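Local coordinates for molinate hydrolase (Gulosibacter molinativorax, PDB 4UB9), which hydrolyses the thiocarbamate herbicide molinate and is a zinc-binding member of the amidohydrolase family, at residues L93-M105 with V369-I381. Residues are numbered along the deposited sequence; the frame is centred on the assembly and turned at random.
Sequences LVNGNVHLLDGIM and VLGTDAGCTDPDI
Just past the C-terminal ends of strands 88-95 and 368-370, Asn97 meets Thr372 and Asp373, on the side where amidohydrolase barrels carry their metal site. The carbonyl oxygen of Asn97 takes two donors: Thr372 N lies in the carbonyl plane on a lone pair, whereas Asp373 N, at 2.9 Å from Asn97 O, stands above that plane. With CG anti to the backbone N (chi1 -177°), the side-chain amide of Asn97 points ND2 at the Asp373 carboxylate, a bond to OD1 that is doubtful because that oxygen is placed too close to a neighbour. Asn95 OD1 accepts from Asn97 N in an Asx turn; Thr372 OG1 accepts from Ala374 N in an ST turn and also bonds Asp400. Backbone bonds extend the seam, Gly96 N to Leu370 O at 2.8 Å and His99 N to Ala374 O at 2.9 Å. A water then bridges, donating to His99 O and accepting from Cys376 N. Gly375 fits beside His99 O and Asp102, where a CB would clash with the carboxylate.

Asp102, the N-cap of helix 103-106, divides its carboxylate: OD1 accepts from Met105 N, which lies above the carboxylate plane, while OD2 receives Thr377 OG1 at 2.8 Å, nearly along its own C–O axis. An alanine here is likely to leave both Met105 N and the Thr377 hydroxyl without this acceptor and to weaken the tie between helix and loop. Beyond it, Met105 SD rests 4.1 Å from Ile381 CG1. The bonds to Asn97 O and from His99 N, with the Asp102–Thr377 tie, probably limit movement of loop 371-378, whose Asp373 side chain lies about 5 Å from the zinc.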
loop_
_atom_site.group_PDB
_atom_site.type_symbol
_atom_site.label_atom_id
_atom_site.label_comp_id
_atom_site.label_asym_id
_atom_site.label_seq_id
_atom_site.Cartn_x
_atom_site.Cartn_y
_atom_site.Cartn_z
ATOM N N LEU A 93 -18.052 18.408 36.375
ATOM C CA LEU A 93 -17.270 18.779 35.215
ATOM C C LEU A 93 -18.001 18.385 33.928
ATOM O O LEU A 93 -18.822 17.450 33.902
ATOM C CB LEU A 93 -15.858 18.204 35.259
ATOM C CG LEU A 93 -15.070 18.591 36.522
ATOM C CD1 LEU A 93 -13.687 17.968 36.525
ATOM C CD2 LEU A 93 -14.946 20.079 36.689
ATOM N N VAL A 94 -17.654 19.106 32.864
ATOM C CA VAL A 94 -18.364 19.004 31.579
ATOM C C VAL A 94 -17.405 19.006 30.420
ATOM O O VAL A 94 -16.538 19.888 30.296
ATOM C CB VAL A 94 -19.349 20.182 31.393
ATOM C CG1 VAL A 94 -20.119 20.038 30.084
ATOM C CG2 VAL A 94 -20.326 20.261 32.564
ATOM N N ASN A 95 -17.556 18.007 29.567
ATOM C CA ASN A 95 -16.680 17.874 28.399
ATOM C C ASN A 95 -17.491 18.159 27.155
ATOM O O ASN A 95 -18.431 17.429 26.837
ATOM C CB ASN A 95 -16.069 16.467 28.306
ATOM C CG ASN A 95 -14.889 16.396 27.353
ATOM O OD1 ASN A 95 -14.883 17.012 26.264
ATOM N ND2 ASN A 95 -13.858 15.639 27.752
ATOM N N GLY A 96 -17.049 19.153 26.397
ATOM C CA GLY A 96 -17.772 19.602 25.200
ATOM C C GLY A 96 -17.590 18.797 23.923
ATOM O O GLY A 96 -18.249 19.060 22.921
ATOM N N ASN A 97 -16.673 17.839 23.944
ATOM C CA ASN A 97 -16.433 16.997 22.792
ATOM C C ASN A 97 -15.697 15.730 23.115
ATOM O O ASN A 97 -14.474 15.712 23.238
ATOM C CB ASN A 97 -15.670 17.733 21.712
ATOM C CG ASN A 97 -15.472 16.886 20.467
ATOM O OD1 ASN A 97 -16.234 15.974 20.205
ATOM N ND2 ASN A 97 -14.466 17.203 19.696
ATOM N N VAL A 98 -16.460 14.663 23.195
ATOM C CA VAL A 98 -15.915 13.315 23.307
ATOM C C VAL A 98 -16.484 12.373 22.250
ATOM O O VAL A 98 -17.432 12.693 21.542
ATOM C CB VAL A 98 -16.222 12.672 24.690
ATOM C CG1 VAL A 98 -15.771 13.582 25.804
ATOM C CG2 VAL A 98 -17.704 12.352 24.820
ATOM N N HIS A 99 -15.901 11.184 22.180
ATOM C CA HIS A 99 -16.409 10.103 21.337
ATOM C C HIS A 99 -16.416 8.811 22.144
ATOM O O HIS A 99 -15.374 8.215 22.438
ATOM C CB HIS A 99 -15.570 9.964 20.095
ATOM C CG HIS A 99 -15.536 11.213 19.279
ATOM N ND1 HIS A 99 -14.380 11.917 19.027
ATOM C CD2 HIS A 99 -16.524 11.898 18.667
ATOM C CE1 HIS A 99 -14.658 12.989 18.308
ATOM N NE2 HIS A 99 -15.948 12.994 18.062
ATOM N N LEU A 100 -17.620 8.376 22.468
ATOM C CA LEU A 100 -17.839 7.246 23.344
ATOM C C LEU A 100 -17.662 5.873 22.656
ATOM O O LEU A 100 -17.515 4.855 23.341
ATOM C CB LEU A 100 -19.210 7.359 24.014
ATOM C CG LEU A 100 -19.310 8.657 24.864
ATOM C CD1 LEU A 100 -20.700 8.857 25.437
ATOM C CD2 LEU A 100 -18.298 8.687 26.027
ATOM N N LEU A 101 -17.702 5.861 21.316
ATOM C CA LEU A 101 -16.987 4.860 20.515
ATOM C C LEU A 101 -15.786 5.611 19.973
ATOM O O LEU A 101 -15.938 6.678 19.371
ATOM C CB LEU A 101 -17.831 4.325 19.367
ATOM C CG LEU A 101 -19.028 3.435 19.727
ATOM C CD1 LEU A 101 -19.732 2.902 18.482
ATOM C CD2 LEU A 101 -18.582 2.264 20.579
ATOM N N ASP A 102 -14.592 5.069 20.169
ATOM C CA ASP A 102 -13.347 5.856 20.047
ATOM C C ASP A 102 -12.956 6.183 18.619
ATOM O O ASP A 102 -12.283 5.432 17.933
ATOM C CB ASP A 102 -12.181 5.127 20.728
ATOM C CG ASP A 102 -10.946 5.997 20.864
ATOM O OD1 ASP A 102 -10.808 7.031 20.148
ATOM O OD2 ASP A 102 -10.139 5.672 21.747
ATOM N N GLY A 103 -13.331 7.365 18.188
ATOM C CA GLY A 103 -13.134 7.765 16.798
ATOM C C GLY A 103 -11.719 8.135 16.430
ATOM O O GLY A 103 -11.278 7.916 15.276
ATOM N N ILE A 104 -10.999 8.725 17.374
ATOM C CA ILE A 104 -9.598 9.120 17.114
ATOM C C ILE A 104 -8.800 7.869 16.819
ATOM O O ILE A 104 -8.006 7.826 15.882
ATOM C CB ILE A 104 -8.965 9.878 18.306
ATOM C CG1 ILE A 104 -9.547 11.281 18.353
ATOM C CG2 ILE A 104 -7.448 9.923 18.206
ATOM C CD1 ILE A 104 -9.010 12.234 17.310
ATOM N N MET A 105 -9.031 6.838 17.609
ATOM C CA MET A 105 -8.412 5.523 17.343
ATOM C C MET A 105 -8.646 5.091 15.913
ATOM O O MET A 105 -7.740 4.701 15.206
ATOM C CB MET A 105 -8.967 4.470 18.279
ATOM C CG MET A 105 -8.175 3.155 18.289
ATOM S SD MET A 105 -9.025 1.983 19.384
ATOM C CE MET A 105 -10.389 1.685 18.264
ATOM N N VAL A 369 -14.386 26.874 24.888
ATOM C CA VAL A 369 -14.993 25.662 25.420
ATOM C C VAL A 369 -14.042 24.471 25.430
ATOM O O VAL A 369 -13.281 24.226 24.496
ATOM C CB VAL A 369 -16.199 25.272 24.589
ATOM C CG1 VAL A 369 -16.669 23.844 24.911
ATOM C CG2 VAL A 369 -17.319 26.270 24.851
ATOM N N LEU A 370 -14.057 23.738 26.541
ATOM C CA LEU A 370 -13.232 22.554 26.658
ATOM C C LEU A 370 -13.827 21.428 25.821
ATOM O O LEU A 370 -15.009 21.074 25.959
ATOM C CB LEU A 370 -13.099 22.102 28.122
ATOM C CG LEU A 370 -12.180 20.898 28.415
ATOM C CD1 LEU A 370 -11.657 21.005 29.839
ATOM C CD2 LEU A 370 -12.886 19.547 28.252
ATOM N N GLY A 371 -12.962 20.805 25.034
ATOM C CA GLY A 371 -13.296 19.581 24.293
ATOM C C GLY A 371 -12.049 18.924 23.772
ATOM O O GLY A 371 -11.058 19.586 23.541
ATOM N N THR A 372 -12.096 17.604 23.602
ATOM C CA THR A 372 -10.856 16.831 23.372
ATOM C C THR A 372 -10.815 15.775 22.277
ATOM O O THR A 372 -9.751 15.296 21.941
ATOM C CB THR A 372 -10.503 16.056 24.654
ATOM O OG1 THR A 372 -11.606 15.210 24.992
ATOM C CG2 THR A 372 -10.213 17.033 25.808
ATOM N N ASP A 373 -11.969 15.379 21.775
ATOM C CA ASP A 373 -12.088 14.287 20.814
ATOM C C ASP A 373 -11.769 12.987 21.501
ATOM O O ASP A 373 -11.529 11.987 20.853
ATOM C CB ASP A 373 -11.177 14.483 19.561
ATOM C CG ASP A 373 -11.880 15.209 18.360
ATOM O OD1 ASP A 373 -13.130 15.141 18.230
ATOM O OD2 ASP A 373 -11.165 15.858 17.547
ATOM N N ALA A 374 -11.738 12.992 22.826
ATOM C CA ALA A 374 -11.201 11.830 23.541
ATOM C C ALA A 374 -12.133 10.665 23.554
ATOM O O ALA A 374 -13.366 10.811 23.483
ATOM C CB ALA A 374 -10.817 12.196 24.953
ATOM N N GLY A 375 -11.537 9.497 23.664
ATOM C CA GLY A 375 -12.286 8.232 23.699
ATOM C C GLY A 375 -11.632 7.232 24.618
ATOM O O GLY A 375 -10.520 7.406 25.061
ATOM N N CYS A 376 -12.356 6.178 24.918
ATOM C CA CYS A 376 -11.820 5.099 25.732
ATOM C C CYS A 376 -11.108 4.115 24.811
ATOM O O CYS A 376 -11.688 3.191 24.223
ATOM C CB CYS A 376 -12.914 4.451 26.566
ATOM S SG CYS A 376 -12.301 2.991 27.425
ATOM N N THR A 377 -9.812 4.320 24.710
ATOM C CA THR A 377 -8.979 3.634 23.741
ATOM C C THR A 377 -8.709 2.186 24.103
ATOM O O THR A 377 -8.459 1.842 25.247
ATOM C CB THR A 377 -7.627 4.362 23.582
ATOM O OG1 THR A 377 -7.901 5.747 23.370
ATOM C CG2 THR A 377 -6.833 3.826 22.378
ATOM N N ASP A 378 -8.776 1.328 23.095
ATOM C CA ASP A 378 -8.596 -0.102 23.322
ATOM C C ASP A 378 -7.231 -0.367 23.957
ATOM O O ASP A 378 -6.213 0.134 23.465
ATOM C CB ASP A 378 -8.713 -0.875 22.006
ATOM C CG ASP A 378 -8.828 -2.372 22.215
ATOM O OD1 ASP A 378 -7.774 -3.031 22.343
ATOM O OD2 ASP A 378 -9.958 -2.891 22.218
ATOM N N PRO A 379 -7.188 -1.206 24.992
ATOM C CA PRO A 379 -5.901 -1.487 25.678
ATOM C C PRO A 379 -4.850 -2.119 24.824
ATOM O O PRO A 379 -3.681 -1.834 25.001
ATOM C CB PRO A 379 -6.286 -2.432 26.785
ATOM C CG PRO A 379 -7.658 -2.929 26.452
ATOM C CD PRO A 379 -8.322 -1.856 25.649
ATOM N N ASP A 380 -5.235 -2.884 23.820
ATOM C CA ASP A 380 -4.215 -3.388 22.871
ATOM C C ASP A 380 -3.517 -2.259 22.130
ATOM O O ASP A 380 -2.323 -2.346 21.814
ATOM C CB ASP A 380 -4.774 -4.378 21.842
ATOM C CG ASP A 380 -4.933 -5.761 22.379
ATOM O OD1 ASP A 380 -4.205 -6.164 23.312
ATOM O OD2 ASP A 380 -5.781 -6.483 21.831
ATOM N N ILE A 381 -4.263 -1.209 21.828
ATOM C CA ILE A 381 -3.693 -0.032 21.127
ATOM C C ILE A 381 -2.871 0.841 22.071
ATOM O O ILE A 381 -1.821 1.358 21.703
ATOM C CB ILE A 381 -4.805 0.820 20.480
ATOM C CG1 ILE A 381 -5.466 0.047 19.334
ATOM C CG2 ILE A 381 -4.284 2.167 19.969
ATOM C CD1 ILE A 381 -4.647 0.061 18.065
HETATM O O HOH W 1 -14.709 5.541 23.449
#